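Local coordinates for 11S globulin seed storage protein (Amaranthus hypochondriacus, PDB 3QAC) that probably serves as a nutrient reservoir in the seed, its precursor maturing into hexamers of disulfide-linked acidic and basic chains, at residues Ala285-Ala297 with Arg306-Leu318. Sequence-based numbering, arbitrary orientation.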
ATOM      1  N   ALA A 285     -16.473   4.259  20.141  1.00 68.83           N
ATOM      2  CA  ALA A 285     -15.927   5.575  19.776  1.00 66.78           C
ATOM      3  C   ALA A 285     -16.948   6.438  19.022  1.00 60.82           C
ATOM      4  O   ALA A 285     -17.880   5.913  18.407  1.00 60.26           O
ATOM      5  CB  ALA A 285     -14.656   5.412  18.946  1.00 64.15           C
ATOM      6  N   ARG A 286     -16.786   7.757  19.058  1.00 60.72           N
ATOM      7  CA  ARG A 286     -17.720   8.605  18.314  1.00 62.58           C
ATOM      8  C   ARG A 286     -17.497   8.494  16.812  1.00 57.53           C
ATOM      9  O   ARG A 286     -18.448   8.614  16.039  1.00 59.61           O
ATOM     10  CB  ARG A 286     -17.677  10.072  18.756  1.00 59.26           C
ATOM     11  CD  ARG A 286     -18.923  12.258  18.642  1.00 58.83           C
ATOM     12  CZ  ARG A 286     -20.490  13.723  17.409  1.00 60.35           C
ATOM     13  NH2 ARG A 286     -21.535  13.103  17.938  1.00 68.76           N
ATOM     14  N   LEU A 287     -16.251   8.240  16.409  1.00 54.48           N
ATOM     15  CA  LEU A 287     -15.905   8.158  14.992  1.00 57.79           C
ATOM     16  C   LEU A 287     -16.020   9.515  14.309  1.00 54.37           C
ATOM     17  O   LEU A 287     -16.087   9.599  13.078  1.00 50.97           O
ATOM     18  CB  LEU A 287     -16.795   7.141  14.275  1.00 54.46           C
ATOM     19  CG  LEU A 287     -16.429   5.684  14.547  1.00 55.49           C
ATOM     20  CD1 LEU A 287     -17.406   4.771  13.858  1.00 49.51           C
ATOM     21  CD2 LEU A 287     -15.025   5.419  14.061  1.00 47.55           C
ATOM     22  N   ALA A 288     -16.052  10.570  15.118  1.00 47.90           N
ATOM     23  CA  ALA A 288     -16.173  11.929  14.612  1.00 48.28           C
ATOM     24  C   ALA A 288     -15.500  12.913  15.553  1.00 47.52           C
ATOM     25  O   ALA A 288     -15.364  12.647  16.735  1.00 49.57           O
ATOM     26  CB  ALA A 288     -17.624  12.296  14.442  1.00 46.58           C
ATOM     27  N   VAL A 289     -15.046  14.039  15.016  1.00 46.88           N
ATOM     28  CA  VAL A 289     -14.768  15.202  15.847  1.00 49.38           C
ATOM     29  C   VAL A 289     -15.340  16.461  15.181  1.00 47.48           C
ATOM     30  O   VAL A 289     -15.271  16.632  13.967  1.00 39.12           O
ATOM     31  CB  VAL A 289     -13.257  15.400  16.216  1.00 50.54           C
ATOM     32  CG1 VAL A 289     -12.427  14.153  15.955  1.00 50.72           C
ATOM     33  CG2 VAL A 289     -12.680  16.608  15.498  1.00 51.39           C
ATOM     34  N   ASN A 290     -15.930  17.329  15.988  1.00 45.71           N
ATOM     35  CA  ASN A 290     -16.495  18.554  15.470  1.00 44.16           C
ATOM     36  C   ASN A 290     -15.409  19.616  15.334  1.00 48.39           C
ATOM     37  O   ASN A 290     -14.780  20.006  16.320  1.00 51.84           O
ATOM     38  CB  ASN A 290     -17.618  19.029  16.367  1.00 39.79           C
ATOM     39  CG  ASN A 290     -18.489  20.033  15.695  1.00 42.32           C
ATOM     40  OD1 ASN A 290     -18.057  21.150  15.438  1.00 46.63           O
ATOM     41  ND2 ASN A 290     -19.727  19.650  15.389  1.00 39.00           N
ATOM     42  N   VAL A 291     -15.164  20.061  14.107  1.00 44.15           N
ATOM     43  CA  VAL A 291     -14.074  20.997  13.851  1.00 46.13           C
ATOM     44  C   VAL A 291     -14.528  22.433  14.062  1.00 46.48           C
ATOM     45  O   VAL A 291     -13.750  23.369  13.903  1.00 51.01           O
ATOM     46  CB  VAL A 291     -13.489  20.844  12.430  1.00 41.51           C
ATOM     47  CG1 VAL A 291     -12.711  19.552  12.327  1.00 44.96           C
ATOM     48  CG2 VAL A 291     -14.588  20.888  11.412  1.00 31.83           C
ATOM     49  N   ASP A 292     -15.794  22.605  14.425  1.00 46.77           N
ATOM     50  CA  ASP A 292     -16.283  23.934  14.782  1.00 50.58           C
ATOM     51  C   ASP A 292     -15.988  24.280  16.246  1.00 51.72           C
ATOM     52  O   ASP A 292     -16.312  25.368  16.723  1.00 54.02           O
ATOM     53  CB  ASP A 292     -17.766  24.059  14.460  1.00 42.02           C
ATOM     54  CG  ASP A 292     -18.000  24.354  13.002  1.00 48.22           C
ATOM     55  OD1 ASP A 292     -17.003  24.745  12.351  1.00 45.81           O
ATOM     56  OD2 ASP A 292     -19.156  24.222  12.518  1.00 42.76           O
ATOM     57  N   ASP A 293     -15.343  23.353  16.943  1.00 49.32           N
ATOM     58  CA  ASP A 293     -15.018  23.551  18.342  1.00 47.56           C
ATOM     59  C   ASP A 293     -13.759  24.403  18.434  1.00 47.41           C
ATOM     60  O   ASP A 293     -12.648  23.896  18.288  1.00 47.71           O
ATOM     61  CB  ASP A 293     -14.825  22.196  19.014  1.00 47.50           C
ATOM     62  CG  ASP A 293     -14.489  22.308  20.498  1.00 56.15           C
ATOM     63  OD1 ASP A 293     -13.992  23.374  20.939  1.00 55.00           O
ATOM     64  OD2 ASP A 293     -14.711  21.311  21.224  1.00 54.09           O
ATOM     65  N   PRO A 294     -13.927  25.702  18.712  1.00 47.69           N
ATOM     66  CA  PRO A 294     -12.792  26.625  18.628  1.00 49.18           C
ATOM     67  C   PRO A 294     -11.639  26.268  19.567  1.00 47.93           C
ATOM     68  O   PRO A 294     -10.505  26.667  19.282  1.00 47.35           O
ATOM     69  CB  PRO A 294     -13.408  27.983  18.998  1.00 51.79           C
ATOM     70  CG  PRO A 294     -14.893  27.801  18.846  1.00 51.38           C
ATOM     71  CD  PRO A 294     -15.139  26.370  19.207  1.00 46.60           C
ATOM     72  N   SER A 295     -11.902  25.543  20.654  1.00 44.09           N
ATOM     73  CA  SER A 295     -10.811  25.135  21.542  1.00 43.21           C
ATOM     74  C   SER A 295      -9.894  24.106  20.888  1.00 52.18           C
ATOM     75  O   SER A 295      -8.748  23.930  21.313  1.00 52.07           O
ATOM     76  CB  SER A 295     -11.346  24.553  22.847  1.00 46.64           C
ATOM     77  OG  SER A 295     -11.847  23.248  22.650  1.00 53.63           O
ATOM     78  N   LYS A 296     -10.393  23.421  19.860  1.00 52.00           N
ATOM     79  CA  LYS A 296      -9.618  22.353  19.236  1.00 47.09           C
ATOM     80  C   LYS A 296      -8.690  22.864  18.143  1.00 44.73           C
ATOM     81  O   LYS A 296      -7.730  22.194  17.776  1.00 46.82           O
ATOM     82  CB  LYS A 296     -10.532  21.234  18.738  1.00 51.64           C
ATOM     83  CG  LYS A 296     -11.300  20.561  19.878  1.00 58.45           C
ATOM     84  CD  LYS A 296     -11.994  19.282  19.420  1.00 70.46           C
ATOM     85  CE  LYS A 296     -12.100  18.267  20.570  1.00 69.49           C
ATOM     86  NZ  LYS A 296     -12.473  16.886  20.097  1.00 71.25           N
ATOM     87  N   ALA A 297      -8.961  24.066  17.653  1.00 45.41           N
ATOM     88  CA  ALA A 297      -8.084  24.698  16.678  1.00 49.25           C
ATOM     89  C   ALA A 297      -6.596  24.516  17.008  1.00 51.77           C
ATOM     90  O   ALA A 297      -6.184  24.667  18.158  1.00 51.13           O
ATOM     91  CB  ALA A 297      -8.427  26.179  16.549  1.00 46.50           C
ATOM     92  N   ARG A 306      -8.763  30.631  11.883  1.00 49.87           N
ATOM     93  CA  ARG A 306      -8.285  29.415  12.512  1.00 48.29           C
ATOM     94  C   ARG A 306      -8.228  28.204  11.576  1.00 47.13           C
ATOM     95  O   ARG A 306      -8.874  28.151  10.509  1.00 43.39           O
ATOM     96  CB  ARG A 306      -9.122  29.082  13.748  1.00 46.16           C
ATOM     97  CG  ARG A 306     -10.571  28.841  13.452  1.00 46.84           C
ATOM     98  CD  ARG A 306     -11.227  28.119  14.604  1.00 49.42           C
ATOM     99  NE  ARG A 306     -12.569  28.629  14.869  1.00 62.59           N
ATOM    100  CZ  ARG A 306     -13.688  28.124  14.352  1.00 63.68           C
ATOM    101  NH1 ARG A 306     -14.861  28.670  14.665  1.00 63.45           N
ATOM    102  NH2 ARG A 306     -13.645  27.079  13.521  1.00 64.90           N
ATOM    103  N   LEU A 307      -7.448  27.226  12.012  1.00 40.51           N
ATOM    104  CA  LEU A 307      -7.260  25.995  11.290  1.00 41.78           C
ATOM    105  C   LEU A 307      -7.430  24.895  12.316  1.00 43.80           C
ATOM    106  O   LEU A 307      -6.887  24.976  13.409  1.00 50.46           O
ATOM    107  CB  LEU A 307      -5.861  25.982  10.685  1.00 40.85           C
ATOM    108  CG  LEU A 307      -5.509  24.925   9.665  1.00 45.03           C
ATOM    109  CD1 LEU A 307      -6.402  25.074   8.414  1.00 49.28           C
ATOM    110  CD2 LEU A 307      -4.048  25.078   9.318  1.00 49.21           C
ATOM    111  N   THR A 308      -8.218  23.886  11.986  1.00 45.17           N
ATOM    112  CA  THR A 308      -8.501  22.811  12.922  1.00 43.83           C
ATOM    113  C   THR A 308      -8.313  21.491  12.219  1.00 45.17           C
ATOM    114  O   THR A 308      -8.960  21.232  11.205  1.00 42.46           O
ATOM    115  CB  THR A 308      -9.936  22.902  13.454  1.00 43.04           C
ATOM    116  OG1 THR A 308     -10.087  24.116  14.188  1.00 45.32           O
ATOM    117  CG2 THR A 308     -10.243  21.736  14.365  1.00 46.03           C
ATOM    118  N   THR A 309      -7.410  20.663  12.734  1.00 47.02           N
ATOM    119  CA  THR A 309      -7.088  19.416  12.054  1.00 47.31           C
ATOM    120  C   THR A 309      -7.772  18.214  12.675  1.00 47.31           C
ATOM    121  O   THR A 309      -7.931  18.130  13.885  1.00 47.33           O
ATOM    122  CB  THR A 309      -5.576  19.152  11.991  1.00 49.61           C
ATOM    123  OG1 THR A 309      -5.090  18.853  13.304  1.00 65.88           O
ATOM    124  CG2 THR A 309      -4.849  20.357  11.453  1.00 47.41           C
ATOM    125  N   VAL A 310      -8.215  17.302  11.819  1.00 47.50           N
ATOM    126  CA  VAL A 310      -8.642  15.991  12.261  1.00 47.47           C
ATOM    127  C   VAL A 310      -7.650  14.991  11.707  1.00 47.10           C
ATOM    128  O   VAL A 310      -7.517  14.834  10.482  1.00 44.16           O
ATOM    129  CB  VAL A 310     -10.010  15.626  11.715  1.00 44.91           C
ATOM    130  CG1 VAL A 310     -10.517  14.364  12.403  1.00 41.48           C
ATOM    131  CG2 VAL A 310     -10.959  16.764  11.917  1.00 38.95           C
ATOM    132  N   ASN A 311      -6.944  14.337  12.617  1.00 44.58           N
ATOM    133  CA  ASN A 311      -6.022  13.273  12.263  1.00 39.72           C
ATOM    134  C   ASN A 311      -6.134  12.120  13.252  1.00 32.63           C
ATOM    135  O   ASN A 311      -7.153  11.958  13.901  1.00 35.39           O
ATOM    136  CB  ASN A 311      -4.592  13.794  12.162  1.00 40.91           C
ATOM    137  CG  ASN A 311      -4.083  14.394  13.471  1.00 43.55           C
ATOM    138  OD1 ASN A 311      -4.609  14.118  14.548  1.00 42.12           O
ATOM    139  ND2 ASN A 311      -3.047  15.218  13.371  1.00 43.01           N
ATOM    140  N   SER A 312      -5.093  11.310  13.331  1.00 32.60           N
ATOM    141  CA  SER A 312      -5.134  10.059  14.069  1.00 42.51           C
ATOM    142  C   SER A 312      -5.103  10.248  15.585  1.00 42.55           C
ATOM    143  O   SER A 312      -5.358   9.307  16.324  1.00 47.84           O
ATOM    144  CB  SER A 312      -3.955   9.180  13.661  1.00 46.11           C
ATOM    145  OG  SER A 312      -4.035   8.815  12.301  1.00 44.19           O
ATOM    146  N   PHE A 313      -4.782  11.454  16.040  1.00 45.64           N
ATOM    147  CA  PHE A 313      -4.688  11.735  17.476  1.00 49.26           C
ATOM    148  C   PHE A 313      -6.030  12.129  18.085  1.00 47.93           C
ATOM    149  O   PHE A 313      -6.395  11.643  19.148  1.00 45.17           O
ATOM    150  CB  PHE A 313      -3.610  12.784  17.754  1.00 46.24           C
ATOM    151  CG  PHE A 313      -2.325  12.486  17.054  1.00 57.02           C
ATOM    152  CD1 PHE A 313      -1.518  11.441  17.483  1.00 63.03           C
ATOM    153  CD2 PHE A 313      -1.946  13.208  15.931  1.00 59.27           C
ATOM    154  CE1 PHE A 313      -0.342  11.136  16.816  1.00 69.04           C
ATOM    155  CE2 PHE A 313      -0.768  12.919  15.257  1.00 62.79           C
ATOM    156  CZ  PHE A 313       0.035  11.876  15.699  1.00 70.63           C
ATOM    157  N   ASN A 314      -6.787  12.983  17.415  1.00 39.68           N
ATOM    158  CA  ASN A 314      -8.116  13.267  17.926  1.00 42.43           C
ATOM    159  C   ASN A 314      -9.176  12.351  17.325  1.00 43.92           C
ATOM    160  O   ASN A 314     -10.276  12.243  17.855  1.00 47.00           O
ATOM    161  CB  ASN A 314      -8.478  14.744  17.764  1.00 44.47           C
ATOM    162  CG  ASN A 314      -8.200  15.258  16.367  1.00 45.30           C
ATOM    163  OD1 ASN A 314      -7.849  16.422  16.177  1.00 49.03           O
ATOM    164  ND2 ASN A 314      -8.332  14.386  15.390  1.00 38.81           N
ATOM    165  N   LEU A 315      -8.847  11.689  16.218  1.00 45.48           N
ATOM    166  CA  LEU A 315      -9.751  10.697  15.632  1.00 41.23           C
ATOM    167  C   LEU A 315      -8.948   9.448  15.294  1.00 44.49           C
ATOM    168  O   LEU A 315      -8.448   9.294  14.167  1.00 39.12           O
ATOM    169  CB  LEU A 315     -10.460  11.260  14.398  1.00 41.66           C
ATOM    170  CG  LEU A 315     -11.720  10.514  13.936  1.00 42.80           C
ATOM    171  CD1 LEU A 315     -12.490   9.963  15.111  1.00 48.97           C
ATOM    172  CD2 LEU A 315     -12.616  11.407  13.113  1.00 43.77           C
ATOM    173  N   PRO A 316      -8.800   8.552  16.285  1.00 44.42           N
ATOM    174  CA  PRO A 316      -7.869   7.414  16.183  1.00 46.85           C
ATOM    175  C   PRO A 316      -8.192   6.461  15.034  1.00 40.49           C
ATOM    176  O   PRO A 316      -7.278   5.883  14.458  1.00 37.47           O
ATOM    177  CB  PRO A 316      -8.011   6.711  17.543  1.00 44.03           C
ATOM    178  CG  PRO A 316      -8.503   7.806  18.482  1.00 47.05           C
ATOM    179  CD  PRO A 316      -9.431   8.636  17.616  1.00 47.64           C
ATOM    180  N   ILE A 317      -9.470   6.314  14.704  1.00 35.30           N
ATOM    181  CA  ILE A 317      -9.864   5.460  13.591  1.00 38.69           C
ATOM    182  C   ILE A 317      -9.114   5.877  12.309  1.00 44.26           C
ATOM    183  O   ILE A 317      -8.825   5.050  11.450  1.00 45.83           O
ATOM    184  CB  ILE A 317     -11.401   5.477  13.394  1.00 39.59           C
ATOM    185  CG1 ILE A 317     -11.849   4.432  12.380  1.00 41.58           C
ATOM    186  CG2 ILE A 317     -11.881   6.848  12.961  1.00 43.84           C
ATOM    187  CD1 ILE A 317     -11.399   3.040  12.693  1.00 44.62           C
ATOM    188  N   LEU A 318      -8.754   7.151  12.200  1.00 34.20           N
ATOM    189  CA  LEU A 318      -8.075   7.613  11.003  1.00 38.59           C
ATOM    190  C   LEU A 318      -6.738   6.915  10.838  1.00 46.80           C
ATOM    191  O   LEU A 318      -6.110   7.003   9.780  1.00 41.04           O
ATOM    192  CB  LEU A 318      -7.878   9.125  11.029  1.00 35.83           C
ATOM    193  CG  LEU A 318      -9.197   9.883  11.045  1.00 37.55           C
ATOM    194  CD1 LEU A 318      -8.955  11.385  11.061  1.00 37.89           C
ATOM    195  CD2 LEU A 318     -10.019   9.454   9.847  1.00 38.21           C
TER
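Val-291 packs against Val-310 and Thr-308 where edge strand 288-290 of the N-terminal sheet meets strand 305-310 of the C-terminal one, a worked example of two sheets joined by side chains without a cross-segment hydrogen bond. The two valines cross at about a right angle, and CG1 of Val-291 comes within 3.3 Å of CG2 of Val-310, a tight carbon contact. Thr-308 and Val-291 cross obliquely, CG2 of the threonine 3.9 Å from CG1 of the valine. Val-289 meets the same Val-310 tip to tip, while its CG1 rests on CB of Leu-315. CD2 of Leu-287 lies 3.6 Å from CG2 of Ile-317.

Followed outward, Arg-306 passes the methyl of Ala-297 with its CB, and CD of Arg-306 lies 3.9 Å from CB of Ala-297. A bend at chi3 (140°) turns the guanidinium toward the 290-293 turn. NE of Arg-306 passes CB of Pro-294 (4.3 Å), whose CA covers one face. NH1 of Arg-306 stays a loose 4.2 Å from O of Asp-292; O of Val-291 lies obliquely, 3.7 Å from NH2, too long for a hydrogen bond. OD1 of Asp-292 stays 4.3 Å from NH2 of Arg-306 and makes its salt bridge with Lys-327.

Strand 288-290 pairs with 138-142, strand 305-310 with 324-330; the contact thus belongs to the junction between the two beta-barrels of the bicupin fold, characteristic of 11S globulins.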